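Local coordinates for protein chymotrypsin-like serine protease (Equine arteritis virus, PDB 1MBM) that probably cleaves the viral replicase polyprotein as a small serine proteinase of chymotrypsin-like fold, carrying an alpha/beta C-terminal extension, at residues 27-32 against 58-63; 18-23 against 75-80; 153-158 against 177-182; 164-169 against 183-188. One frame throughout, in Å; residues are numbered along the deposited sequence.

Interaction 1 (27-32 against 58-63)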
loop_
_atom_site.group_PDB
_atom_site.type_symbol
_atom_site.label_atom_id
_atom_site.label_comp_id
_atom_site.label_asym_id
_atom_site.label_seq_id
_atom_site.Cartn_x
_atom_site.Cartn_y
_atom_site.Cartn_z
ATOM N N VAL A 27 -2.320 6.073 -15.957
ATOM C CA VAL A 27 -2.691 6.533 -14.626
ATOM C C VAL A 27 -1.536 6.432 -13.640
ATOM O O VAL A 27 -0.854 5.409 -13.569
ATOM C CB VAL A 27 -3.879 5.718 -14.077
ATOM C CG1 VAL A 27 -4.341 6.275 -12.729
ATOM C CG2 VAL A 27 -5.021 5.720 -15.073
ATOM N N VAL A 28 -1.328 7.494 -12.875
ATOM C CA VAL A 28 -0.258 7.528 -11.884
ATOM C C VAL A 28 -0.838 7.729 -10.482
ATOM O O VAL A 28 -1.479 8.734 -10.218
ATOM C CB VAL A 28 0.750 8.664 -12.213
ATOM C CG1 VAL A 28 1.857 8.758 -11.141
ATOM C CG2 VAL A 28 1.348 8.470 -13.616
ATOM N N LEU A 29 -0.587 6.793 -9.579
ATOM C CA LEU A 29 -1.070 6.900 -8.195
ATOM C C LEU A 29 0.045 7.178 -7.198
ATOM O O LEU A 29 1.152 6.680 -7.356
ATOM C CB LEU A 29 -1.742 5.606 -7.759
ATOM C CG LEU A 29 -2.810 5.040 -8.683
ATOM C CD1 LEU A 29 -3.329 3.710 -8.121
ATOM C CD2 LEU A 29 -3.940 6.050 -8.888
ATOM N N THR A 30 -0.272 7.944 -6.159
ATOM C CA THR A 30 0.657 8.241 -5.068
ATOM C C THR A 30 -0.176 8.806 -3.914
ATOM O O THR A 30 -1.419 8.754 -3.959
ATOM C CB THR A 30 1.800 9.227 -5.521
ATOM O OG1 THR A 30 2.800 9.352 -4.499
ATOM C CG2 THR A 30 1.282 10.669 -5.707
ATOM N N ALA A 31 0.495 9.299 -2.876
ATOM C CA ALA A 31 -0.182 9.865 -1.711
ATOM C C ALA A 31 -0.298 11.386 -1.828
ATOM O O ALA A 31 0.641 12.054 -2.257
ATOM C CB ALA A 31 0.552 9.493 -0.430
ATOM N N SER A 32 -1.439 11.928 -1.419
ATOM C CA SER A 32 -1.664 13.376 -1.490
ATOM C C SER A 32 -0.638 14.198 -0.699
ATOM O O SER A 32 -0.201 15.252 -1.154
ATOM C CB SER A 32 -3.077 13.717 -1.023
ATOM O OG SER A 32 -4.031 12.963 -1.754
ATOM N N GLY A 58 -8.914 12.510 0.022
ATOM C CA GLY A 58 -8.153 12.253 1.230
ATOM C C GLY A 58 -6.703 12.134 0.801
ATOM O O GLY A 58 -6.247 12.905 -0.050
ATOM N N ASP A 59 -5.985 11.149 1.337
ATOM C CA ASP A 59 -4.566 10.975 0.999
ATOM C C ASP A 59 -4.329 10.159 -0.285
ATOM O O ASP A 59 -3.188 9.885 -0.634
ATOM C CB ASP A 59 -3.802 10.360 2.181
ATOM C CG ASP A 59 -2.287 10.539 2.078
ATOM O OD1 ASP A 59 -1.800 11.663 1.777
ATOM O OD2 ASP A 59 -1.502 9.600 2.303
ATOM N N PHE A 60 -5.399 9.754 -0.969
ATOM C CA PHE A 60 -5.279 9.034 -2.248
ATOM C C PHE A 60 -5.164 10.041 -3.393
ATOM O O PHE A 60 -6.066 10.850 -3.580
ATOM C CB PHE A 60 -6.515 8.149 -2.497
ATOM C CG PHE A 60 -6.388 7.261 -3.716
ATOM C CD1 PHE A 60 -6.757 7.724 -4.975
ATOM C CD2 PHE A 60 -5.888 5.968 -3.598
ATOM C CE1 PHE A 60 -6.645 6.908 -6.104
ATOM C CE2 PHE A 60 -5.768 5.155 -4.717
ATOM C CZ PHE A 60 -6.149 5.625 -5.969
ATOM N N ALA A 61 -4.069 9.992 -4.152
ATOM C CA ALA A 61 -3.842 10.945 -5.246
ATOM C C ALA A 61 -3.676 10.265 -6.603
ATOM O O ALA A 61 -2.885 9.344 -6.751
ATOM C CB ALA A 61 -2.622 11.813 -4.947
ATOM N N GLU A 62 -4.410 10.734 -7.600
ATOM C CA GLU A 62 -4.353 10.131 -8.925
ATOM C C GLU A 62 -4.137 11.166 -10.021
ATOM O O GLU A 62 -4.856 12.174 -10.085
ATOM C CB GLU A 62 -5.660 9.363 -9.200
ATOM C CG GLU A 62 -5.879 8.959 -10.653
ATOM C CD GLU A 62 -7.245 8.308 -10.865
ATOM O OE1 GLU A 62 -7.516 7.271 -10.245
ATOM O OE2 GLU A 62 -8.053 8.842 -11.638
ATOM N N ALA A 63 -3.162 10.899 -10.890
ATOM C CA ALA A 63 -2.914 11.731 -12.068
ATOM C C ALA A 63 -3.132 10.905 -13.318
ATOM O O ALA A 63 -2.994 9.678 -13.293
ATOM C CB ALA A 63 -1.478 12.259 -12.067
#

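Interaction 2 (18-23 against 75-80)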
loop_
_atom_site.group_PDB
_atom_site.type_symbol
_atom_site.label_atom_id
_atom_site.label_comp_id
_atom_site.label_asym_id
_atom_site.label_seq_id
_atom_site.Cartn_x
_atom_site.Cartn_y
_atom_site.Cartn_z
ATOM N N SER A 18 3.039 4.637 -8.567
ATOM C CA SER A 18 2.859 3.496 -9.445
ATOM C C SER A 18 2.162 3.951 -10.722
ATOM O O SER A 18 1.405 4.914 -10.711
ATOM C CB SER A 18 2.122 2.350 -8.750
ATOM O OG SER A 18 0.823 2.721 -8.355
ATOM N N VAL A 19 2.448 3.268 -11.824
ATOM C CA VAL A 19 1.933 3.645 -13.138
ATOM C C VAL A 19 1.093 2.523 -13.749
ATOM O O VAL A 19 1.466 1.366 -13.687
ATOM C CB VAL A 19 3.093 4.005 -14.095
ATOM C CG1 VAL A 19 2.561 4.544 -15.395
ATOM C CG2 VAL A 19 4.004 5.048 -13.441
ATOM N N TRP A 20 -0.039 2.878 -14.344
ATOM C CA TRP A 20 -0.993 1.888 -14.824
ATOM C C TRP A 20 -1.692 2.311 -16.099
ATOM O O TRP A 20 -1.621 3.467 -16.502
ATOM C CB TRP A 20 -2.077 1.650 -13.766
ATOM C CG TRP A 20 -1.559 1.472 -12.379
ATOM C CD1 TRP A 20 -1.177 2.459 -11.507
ATOM C CD2 TRP A 20 -1.369 0.233 -11.690
ATOM N NE1 TRP A 20 -0.754 1.903 -10.325
ATOM C CE2 TRP A 20 -0.860 0.536 -10.411
ATOM C CE3 TRP A 20 -1.568 -1.111 -12.029
ATOM C CZ2 TRP A 20 -0.547 -0.449 -9.477
ATOM C CZ3 TRP A 20 -1.255 -2.093 -11.094
ATOM C CH2 TRP A 20 -0.750 -1.754 -9.836
ATOM N N THR A 21 -2.395 1.360 -16.717
ATOM C CA THR A 21 -3.199 1.642 -17.898
ATOM C C THR A 21 -4.682 1.547 -17.532
ATOM O O THR A 21 -5.079 0.656 -16.784
ATOM C CB THR A 21 -2.864 0.634 -19.029
ATOM O OG1 THR A 21 -1.530 0.873 -19.501
ATOM C CG2 THR A 21 -3.725 0.885 -20.262
ATOM N N ARG A 22 -5.481 2.480 -18.050
ATOM C CA ARG A 22 -6.933 2.476 -17.882
ATOM C C ARG A 22 -7.612 3.216 -19.054
ATOM O O ARG A 22 -7.365 4.395 -19.266
ATOM C CB ARG A 22 -7.307 3.141 -16.556
ATOM C CG ARG A 22 -8.789 3.036 -16.183
ATOM C CD ARG A 22 -9.167 3.852 -14.950
ATOM N NE ARG A 22 -8.749 5.248 -15.076
ATOM C CZ ARG A 22 -8.532 6.060 -14.053
ATOM N NH1 ARG A 22 -8.689 5.623 -12.812
ATOM N NH2 ARG A 22 -8.165 7.317 -14.268
ATOM N N ASN A 23 -8.454 2.525 -19.811
ATOM C CA ASN A 23 -9.197 3.135 -20.927
ATOM C C ASN A 23 -8.420 4.154 -21.773
ATOM O O ASN A 23 -8.821 5.326 -21.880
ATOM C CB ASN A 23 -10.482 3.786 -20.411
ATOM C CG ASN A 23 -11.331 2.832 -19.604
ATOM O OD1 ASN A 23 -11.427 1.654 -19.930
ATOM N ND2 ASN A 23 -11.944 3.335 -18.537
ATOM N N PRO A 75 0.702 -2.189 -16.464
ATOM C CA PRO A 75 -0.361 -3.152 -16.145
ATOM C C PRO A 75 -1.715 -2.461 -16.037
ATOM O O PRO A 75 -1.778 -1.282 -15.672
ATOM C CB PRO A 75 0.068 -3.704 -14.781
ATOM C CG PRO A 75 0.984 -2.640 -14.231
ATOM C CD PRO A 75 1.738 -2.144 -15.417
ATOM N N GLN A 76 -2.776 -3.179 -16.386
ATOM C CA GLN A 76 -4.122 -2.630 -16.326
ATOM C C GLN A 76 -4.484 -2.269 -14.894
ATOM O O GLN A 76 -4.176 -3.009 -13.964
ATOM C CB GLN A 76 -5.130 -3.635 -16.882
ATOM C CG GLN A 76 -6.434 -3.006 -17.332
ATOM C CD GLN A 76 -6.303 -2.294 -18.661
ATOM O OE1 GLN A 76 -5.353 -2.536 -19.405
ATOM N NE2 GLN A 76 -7.259 -1.420 -18.970
ATOM N N LEU A 77 -5.121 -1.120 -14.714
ATOM C CA LEU A 77 -5.522 -0.683 -13.379
ATOM C C LEU A 77 -6.869 -1.264 -12.984
ATOM O O LEU A 77 -7.863 -1.014 -13.660
ATOM C CB LEU A 77 -5.611 0.847 -13.318
ATOM C CG LEU A 77 -5.988 1.465 -11.965
ATOM C CD1 LEU A 77 -5.032 1.012 -10.876
ATOM C CD2 LEU A 77 -6.010 2.988 -12.028
ATOM N N HIS A 78 -6.897 -2.038 -11.900
ATOM C CA HIS A 78 -8.150 -2.532 -11.334
ATOM C C HIS A 78 -8.212 -2.092 -9.872
ATOM O O HIS A 78 -7.268 -2.308 -9.120
ATOM C CB HIS A 78 -8.244 -4.066 -11.393
ATOM C CG HIS A 78 -8.145 -4.636 -12.774
ATOM N ND1 HIS A 78 -9.125 -4.455 -13.726
ATOM C CD2 HIS A 78 -7.186 -5.396 -13.358
ATOM C CE1 HIS A 78 -8.770 -5.071 -14.840
ATOM N NE2 HIS A 78 -7.598 -5.650 -14.642
ATOM N N PHE A 79 -9.296 -1.440 -9.475
ATOM C CA PHE A 79 -9.493 -1.118 -8.070
ATOM C C PHE A 79 -10.333 -2.236 -7.453
ATOM O O PHE A 79 -11.209 -2.798 -8.122
ATOM C CB PHE A 79 -10.201 0.225 -7.911
ATOM C CG PHE A 79 -9.310 1.420 -8.148
ATOM C CD1 PHE A 79 -7.976 1.378 -7.812
ATOM C CD2 PHE A 79 -9.820 2.585 -8.705
ATOM C CE1 PHE A 79 -7.140 2.492 -8.021
ATOM C CE2 PHE A 79 -9.009 3.688 -8.920
ATOM C CZ PHE A 79 -7.667 3.643 -8.580
ATOM N N ALA A 80 -10.067 -2.567 -6.194
ATOM C CA ALA A 80 -10.860 -3.580 -5.493
ATOM C C ALA A 80 -10.984 -3.252 -4.012
ATOM O O ALA A 80 -10.097 -2.630 -3.419
ATOM C CB ALA A 80 -10.266 -4.980 -5.675
#

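Interaction 3 (153-158 against 177-182)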
loop_
_atom_site.group_PDB
_atom_site.type_symbol
_atom_site.label_atom_id
_atom_site.label_comp_id
_atom_site.label_asym_id
_atom_site.label_seq_id
_atom_site.Cartn_x
_atom_site.Cartn_y
_atom_site.Cartn_z
ATOM N N THR A 153 -10.004 -8.042 17.189
ATOM C CA THR A 153 -9.468 -9.081 18.070
ATOM C C THR A 153 -8.682 -10.069 17.230
ATOM O O THR A 153 -8.861 -10.148 16.010
ATOM C CB THR A 153 -10.578 -9.829 18.812
ATOM O OG1 THR A 153 -11.517 -10.345 17.858
ATOM C CG2 THR A 153 -11.406 -8.885 19.692
ATOM N N LEU A 154 -7.798 -10.819 17.872
ATOM C CA LEU A 154 -7.041 -11.830 17.154
ATOM C C LEU A 154 -7.965 -12.932 16.671
ATOM O O LEU A 154 -7.772 -13.462 15.578
ATOM C CB LEU A 154 -5.924 -12.421 18.016
ATOM C CG LEU A 154 -4.552 -11.740 18.030
ATOM C CD1 LEU A 154 -3.619 -12.457 19.009
ATOM C CD2 LEU A 154 -3.938 -11.714 16.635
ATOM N N SER A 155 -8.967 -13.273 17.477
ATOM C CA SER A 155 -9.909 -14.321 17.083
ATOM C C SER A 155 -10.693 -13.920 15.831
ATOM O O SER A 155 -10.814 -14.709 14.897
ATOM C CB SER A 155 -10.856 -14.676 18.227
ATOM O OG SER A 155 -11.625 -13.556 18.599
ATOM N N SER A 156 -11.196 -12.687 15.805
ATOM C CA SER A 156 -11.938 -12.192 14.644
ATOM C C SER A 156 -11.061 -12.180 13.391
ATOM O O SER A 156 -11.496 -12.607 12.325
ATOM C CB SER A 156 -12.526 -10.799 14.914
ATOM O OG SER A 156 -12.935 -10.172 13.710
ATOM N N LEU A 157 -9.824 -11.699 13.540
ATOM C CA LEU A 157 -8.852 -11.680 12.458
ATOM C C LEU A 157 -8.562 -13.111 11.975
ATOM O O LEU A 157 -8.455 -13.367 10.772
ATOM C CB LEU A 157 -7.559 -11.028 12.966
ATOM C CG LEU A 157 -6.483 -10.457 12.045
ATOM C CD1 LEU A 157 -7.076 -9.593 10.926
ATOM C CD2 LEU A 157 -5.498 -9.649 12.890
ATOM N N SER A 158 -8.463 -14.040 12.925
ATOM C CA SER A 158 -8.123 -15.438 12.639
ATOM C C SER A 158 -9.097 -16.192 11.718
ATOM O O SER A 158 -8.698 -17.107 11.003
ATOM C CB SER A 158 -7.926 -16.199 13.949
ATOM O OG SER A 158 -6.804 -15.681 14.638
ATOM N N ILE A 177 -6.331 -6.804 19.467
ATOM C CA ILE A 177 -6.677 -7.262 20.805
ATOM C C ILE A 177 -6.389 -8.752 20.971
ATOM O O ILE A 177 -7.039 -9.591 20.361
ATOM C CB ILE A 177 -8.152 -6.930 21.088
ATOM C CG1 ILE A 177 -8.348 -5.411 20.981
ATOM C CG2 ILE A 177 -8.574 -7.442 22.461
ATOM C CD1 ILE A 177 -9.795 -4.956 21.022
ATOM N N ALA A 178 -5.389 -9.069 21.783
ATOM C CA ALA A 178 -4.962 -10.458 21.975
ATOM C C ALA A 178 -5.919 -11.249 22.876
ATOM O O ALA A 178 -5.743 -11.277 24.089
ATOM C CB ALA A 178 -3.541 -10.493 22.527
ATOM N N ASP A 179 -6.921 -11.893 22.277
ATOM C CA ASP A 179 -7.947 -12.606 23.045
ATOM C C ASP A 179 -7.909 -14.134 22.887
ATOM O O ASP A 179 -8.833 -14.834 23.300
ATOM C CB ASP A 179 -9.337 -12.090 22.671
ATOM C CG ASP A 179 -9.713 -12.414 21.234
ATOM O OD1 ASP A 179 -8.802 -12.624 20.393
ATOM O OD2 ASP A 179 -10.905 -12.481 20.858
ATOM N N VAL A 180 -6.858 -14.630 22.248
ATOM C CA VAL A 180 -6.623 -16.063 22.088
ATOM C C VAL A 180 -5.131 -16.214 22.296
ATOM O O VAL A 180 -4.405 -15.225 22.240
ATOM C CB VAL A 180 -6.989 -16.585 20.678
ATOM C CG1 VAL A 180 -8.485 -16.756 20.524
ATOM C CG2 VAL A 180 -6.446 -15.675 19.594
ATOM N N ASP A 181 -4.661 -17.425 22.565
ATOM C CA ASP A 181 -3.226 -17.605 22.736
ATOM C C ASP A 181 -2.564 -18.298 21.534
ATOM O O ASP A 181 -1.401 -18.688 21.603
ATOM C CB ASP A 181 -2.888 -18.298 24.068
ATOM C CG ASP A 181 -3.348 -19.742 24.121
ATOM O OD1 ASP A 181 -4.044 -20.197 23.189
ATOM O OD2 ASP A 181 -3.055 -20.502 25.070
ATOM N N ALA A 182 -3.318 -18.439 20.442
ATOM C CA ALA A 182 -2.812 -19.044 19.211
ATOM C C ALA A 182 -3.623 -18.601 18.007
ATOM O O ALA A 182 -4.810 -18.305 18.123
ATOM C CB ALA A 182 -2.786 -20.577 19.312
#

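Interaction 4 (164-169 against 183-188)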
loop_
_atom_site.group_PDB
_atom_site.type_symbol
_atom_site.label_atom_id
_atom_site.label_comp_id
_atom_site.label_asym_id
_atom_site.label_seq_id
_atom_site.Cartn_x
_atom_site.Cartn_y
_atom_site.Cartn_z
ATOM N N PRO A 164 -2.845 -24.467 10.662
ATOM C CA PRO A 164 -3.039 -24.934 12.033
ATOM C C PRO A 164 -2.662 -23.852 13.043
ATOM O O PRO A 164 -2.024 -22.858 12.668
ATOM C CB PRO A 164 -2.081 -26.122 12.110
ATOM C CG PRO A 164 -0.930 -25.659 11.279
ATOM C CD PRO A 164 -1.625 -25.047 10.065
ATOM N N LEU A 165 -3.084 -24.025 14.293
ATOM C CA LEU A 165 -2.816 -23.041 15.345
ATOM C C LEU A 165 -1.322 -22.871 15.622
ATOM O O LEU A 165 -0.564 -23.839 15.656
ATOM C CB LEU A 165 -3.575 -23.378 16.629
ATOM C CG LEU A 165 -5.106 -23.260 16.574
ATOM C CD1 LEU A 165 -5.728 -23.819 17.858
ATOM C CD2 LEU A 165 -5.530 -21.823 16.353
ATOM N N THR A 166 -0.910 -21.623 15.810
ATOM C CA THR A 166 0.499 -21.287 15.970
ATOM C C THR A 166 0.650 -20.185 17.014
ATOM O O THR A 166 -0.245 -19.354 17.165
ATOM C CB THR A 166 1.029 -20.771 14.617
ATOM O OG1 THR A 166 0.758 -21.739 13.595
ATOM C CG2 THR A 166 2.550 -20.649 14.621
ATOM N N SER A 167 1.791 -20.157 17.702
ATOM C CA SER A 167 2.081 -19.130 18.707
ATOM C C SER A 167 2.029 -17.723 18.109
ATOM O O SER A 167 2.448 -17.506 16.975
ATOM C CB SER A 167 3.455 -19.368 19.338
ATOM O OG SER A 167 3.472 -20.584 20.058
ATOM N N ILE A 168 1.484 -16.785 18.873
ATOM C CA ILE A 168 1.358 -15.399 18.440
ATOM C C ILE A 168 2.719 -14.721 18.460
ATOM O O ILE A 168 3.456 -14.868 19.425
ATOM C CB ILE A 168 0.423 -14.659 19.409
ATOM C CG1 ILE A 168 -0.878 -15.428 19.589
ATOM C CG2 ILE A 168 0.120 -13.237 18.947
ATOM C CD1 ILE A 168 -1.616 -14.956 20.808
ATOM N N PRO A 169 3.049 -13.987 17.397
ATOM C CA PRO A 169 4.308 -13.234 17.325
ATOM C C PRO A 169 4.450 -12.269 18.497
ATOM O O PRO A 169 3.442 -11.813 19.035
ATOM C CB PRO A 169 4.171 -12.449 16.020
ATOM C CG PRO A 169 3.199 -13.232 15.207
ATOM C CD PRO A 169 2.247 -13.849 16.168
ATOM N N VAL A 183 -2.972 -18.536 16.849
ATOM C CA VAL A 183 -3.615 -18.106 15.604
ATOM C C VAL A 183 -3.223 -19.044 14.451
ATOM O O VAL A 183 -2.226 -19.751 14.549
ATOM C CB VAL A 183 -3.221 -16.656 15.227
ATOM C CG1 VAL A 183 -3.704 -15.644 16.280
ATOM C CG2 VAL A 183 -1.721 -16.529 14.995
ATOM N N PRO A 184 -4.023 -19.086 13.383
ATOM C CA PRO A 184 -3.673 -19.872 12.192
ATOM C C PRO A 184 -2.298 -19.494 11.667
ATOM O O PRO A 184 -1.946 -18.305 11.638
ATOM C CB PRO A 184 -4.739 -19.467 11.179
ATOM C CG PRO A 184 -5.936 -19.145 12.040
ATOM C CD PRO A 184 -5.345 -18.446 13.241
ATOM N N ARG A 185 -1.547 -20.508 11.254
ATOM C CA ARG A 185 -0.173 -20.353 10.774
ATOM C C ARG A 185 0.065 -19.240 9.759
ATOM O O ARG A 185 1.070 -18.536 9.841
ATOM C CB ARG A 185 0.325 -21.677 10.195
ATOM C CG ARG A 185 1.805 -21.685 9.854
ATOM C CD ARG A 185 2.241 -22.914 9.075
ATOM N NE ARG A 185 2.715 -23.988 9.936
ATOM C CZ ARG A 185 2.454 -25.281 9.744
ATOM N NH1 ARG A 185 1.698 -25.677 8.724
ATOM N NH2 ARG A 185 2.951 -26.181 10.581
ATOM N N SER A 186 -0.844 -19.087 8.798
ATOM C CA SER A 186 -0.678 -18.044 7.782
ATOM C C SER A 186 -0.765 -16.644 8.394
ATOM O O SER A 186 -0.046 -15.756 7.965
ATOM C CB SER A 186 -1.642 -18.210 6.597
ATOM O OG SER A 186 -2.983 -18.006 6.987
ATOM N N LEU A 187 -1.616 -16.456 9.402
ATOM C CA LEU A 187 -1.688 -15.168 10.096
ATOM C C LEU A 187 -0.381 -14.889 10.856
ATOM O O LEU A 187 0.175 -13.789 10.749
ATOM C CB LEU A 187 -2.910 -15.090 11.033
ATOM C CG LEU A 187 -3.106 -13.816 11.876
ATOM C CD1 LEU A 187 -2.938 -12.545 11.041
ATOM C CD2 LEU A 187 -4.487 -13.814 12.577
ATOM N N ALA A 188 0.114 -15.890 11.590
ATOM C CA ALA A 188 1.363 -15.759 12.366
ATOM C C ALA A 188 2.597 -15.494 11.501
ATOM O O ALA A 188 3.429 -14.654 11.851
ATOM C CB ALA A 188 1.603 -17.000 13.225
#

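Interaction 1 (27-32 against 58-63)
Leu29 and Phe60 meet on one face of an antiparallel strand pair: methyl CD2 of the leucine lies 3.7 Å from CZ of the ring. The same methyl leans on CB of Glu62, and Val27 CG1 sits 3.7 Å from Glu62 CG. Glutamate suits this place because its aliphatic stem covers leucine and valine while its carboxylate reaches Arg22 in a salt bridge. Val28, Thr30, Ala61 and Ala63 share the other face, where Phe54 of strand 48-57 packs on Thr30 and Ala63. Paired backbone bonds tie Val28 to Ala63 and Thr30 to Ala61. At the far end Ser32 N bonds to Asp59 O (2.8 Å), coming from above the carbonyl plane. Ser32 OG, anti to its carbonyl carbon (chi1 -54°), donates to a lone pair of Gly58 O at 2.8 Å. These two bonds hold the start of helix 32-35 against the loop carrying Asp59. The Asp59 carboxylate lies with OD2 3.4 Å from Ala31 CB; its OD1 is hydrogen-bonded to His33 ND1 and its OD2 to Thr129 OG1, which position it. The arrangement belongs to the N-terminal barrel of a chymotrypsin-like proteinase, with Asp59, His33 and Ser114 placed consistently with a catalytic triad.

Interaction 2 (18-23 against 75-80)
The indole of Trp20 carries Leu77 on one face: methyl CD1 stands 3.9 Å from the centroid of the five-membered ring, 17° off its normal, a CH-pi contact. At the edge, near the ring plane, lies the carbonyl oxygen of Pro75, and the proline ring adds its CG at 3.7 Å from Trp20 CE3. The rotation of the indole is steadied within its own strand, where Trp20 NE1 donates to Ser18 OG at 2.7 Å. A second flat group, the Arg22 guanidinium, has Phe79 CE2 at its edge and Leu77 CD2 set obliquely, 3.8 Å from Arg22 NH1. Leucine suits this spot because its fork serves both neighbours: with CG anti to the backbone N (chi1 -178°), one methyl covers the indole and the other flanks the arginine.

This is where the connection between the two barrels of a chymotrypsin-like fold runs past the first of them. Residues 75-80 lie between strands 60-65 and 85-91, and cross the end of strand 14-22 rather than extending its sheet as a regular neighbour. A single bridge fixes them: Thr21 N donates to Pro75 O (2.9 Å), and Leu77 N returns a bond to Thr21 O (2.7 Å). Proline, lacking an N-H, still contributes its carbonyl to this bridge. Gln76, bent at its second torsion, carries its amide obliquely across Thr21, with Gln76 OE1 3.9 Å from Thr21 CG2. The charged end of Arg22 also has a salt bridge to Glu25, while Val124 of the second barrel packs on Trp20, Leu77 and Phe79.

Interaction 3 (153-158 against 177-182)
Asp179 and Ser155 both set their side chains between the backbone N and the carbonyl carbon (chi1 66° and 61°), and these matching turns bring carboxylate and hydroxyl together. Ser155 OG donates to Asp179 OD2 at 2.6 Å. The other oxygen, Asp179 OD1, takes the backbone N-H of Ser155 at 3.0 Å. Each oxygen uses its syn lone pair, so the serine grips the carboxylate like a fork and limits its rotation. An aspartate fits well opposite the first turn of a helix, since its negative charge would probably be favoured by the N-H groups and the dipole at this helix end. Serine suits as partner, being short enough to offer hydroxyl and amide to one carboxylate.

Thr153 supplies the N-cap: its OG1 accepts from Ser156 N at 3.1 Å, while its CB lies 3.4 Å from Asp179 OD2. The next amide, Leu154 N, is taken by Ile177 O (2.9 Å), so the opening N-H groups of the helix are met by the Thr153 cap, Ile177 O of the facing segment and the carboxylate. Ala178, the centre of an inverse gamma turn, carries the chain from that carbonyl to the aspartate. Beneath these polar bonds Leu154 adds an apolar footing: its CB is 3.7 Å from Val180 CG2, and its CD1 touches Ala178 CB. Further along, Ser158 OG donates to Leu154 O at 2.6 Å.

Short strands 152-153 and 176-177 run parallel into the contact, and helix 154-158 leans from there on strand 182-184 through Val183, on Ile168 in the 164-169 segment, and on Leu187 of helix 185-192.

Interaction 4 (164-169 against 183-188)
Pro164 O is gripped by two donors: Arg185 N at 2.8 Å, from across the contact, and Thr166 OG1 at 3.1 Å, from two residues on. The amide approaches tilted a little from the carbonyl plane, whereas the hydroxyl comes from well above it. The bond from Arg185 N is bent (133°), yet it lets a carbonyl of the facing segment receive the first amide of helix 185-192. Threonine suits its position because Thr166 OG1, anti to the carbonyl carbon (chi1 -54°), reaches back to that oxygen and also rests 3.3 Å from Arg185 CA. On the other branch, Thr166 CG2 lies 4.0 Å from Ala188 CB, one turn further along the helix.

The strands themselves are joined by two backbone bonds between Thr166 and Val183, of which Val183 N to Thr166 O (2.9 Å) is nearly straight at 168°. At the outer end the guanidinium of Arg185 lies with one face against the Pro164 ring, whose CD is 3.6 Å from Arg185 NH1; the compact, rigid proline ring offers CH groups to the charged plane. At the inner end Pro169 CG sits 3.7 Å from Ala188 O, and the small Ala188 side chain fits between Thr166 CG2 and the Pro169 ring. Pro184 fills the N-cap position, where its missing N-H costs the helix nothing.

Ser158 and Phe161 pack behind Pro184, so the strand-to-helix turn is backed by helix 154-158 and the loop after it. The arrangement is a two-stranded antiparallel sheet, 165-167 with 182-184, whose second strand runs straight into a helix, as fits the alpha/beta C-terminal extension of this proteinase.

Along the chain, 27-32 with 58-63 lies wholly between the segments of interaction 2, and both belong to the N-terminal half. Their centres are 13 Å apart, and strands 14-22 and 25-31 are neighbours in the closed six-stranded barrel. Interactions 3 and 4 come later and interlock: their segments alternate, their centres lie 10 Å apart, and together they knit helix 154-158, the 165-167 with 182-184 sheet and helix 185-192 into one unit. Centres of the two groups are about 34 to 35 Å apart, with nearest atoms never closer than about 16 Å. The first barrel and what is probably the C-terminal extension are thus each held by their own pair of these contacts.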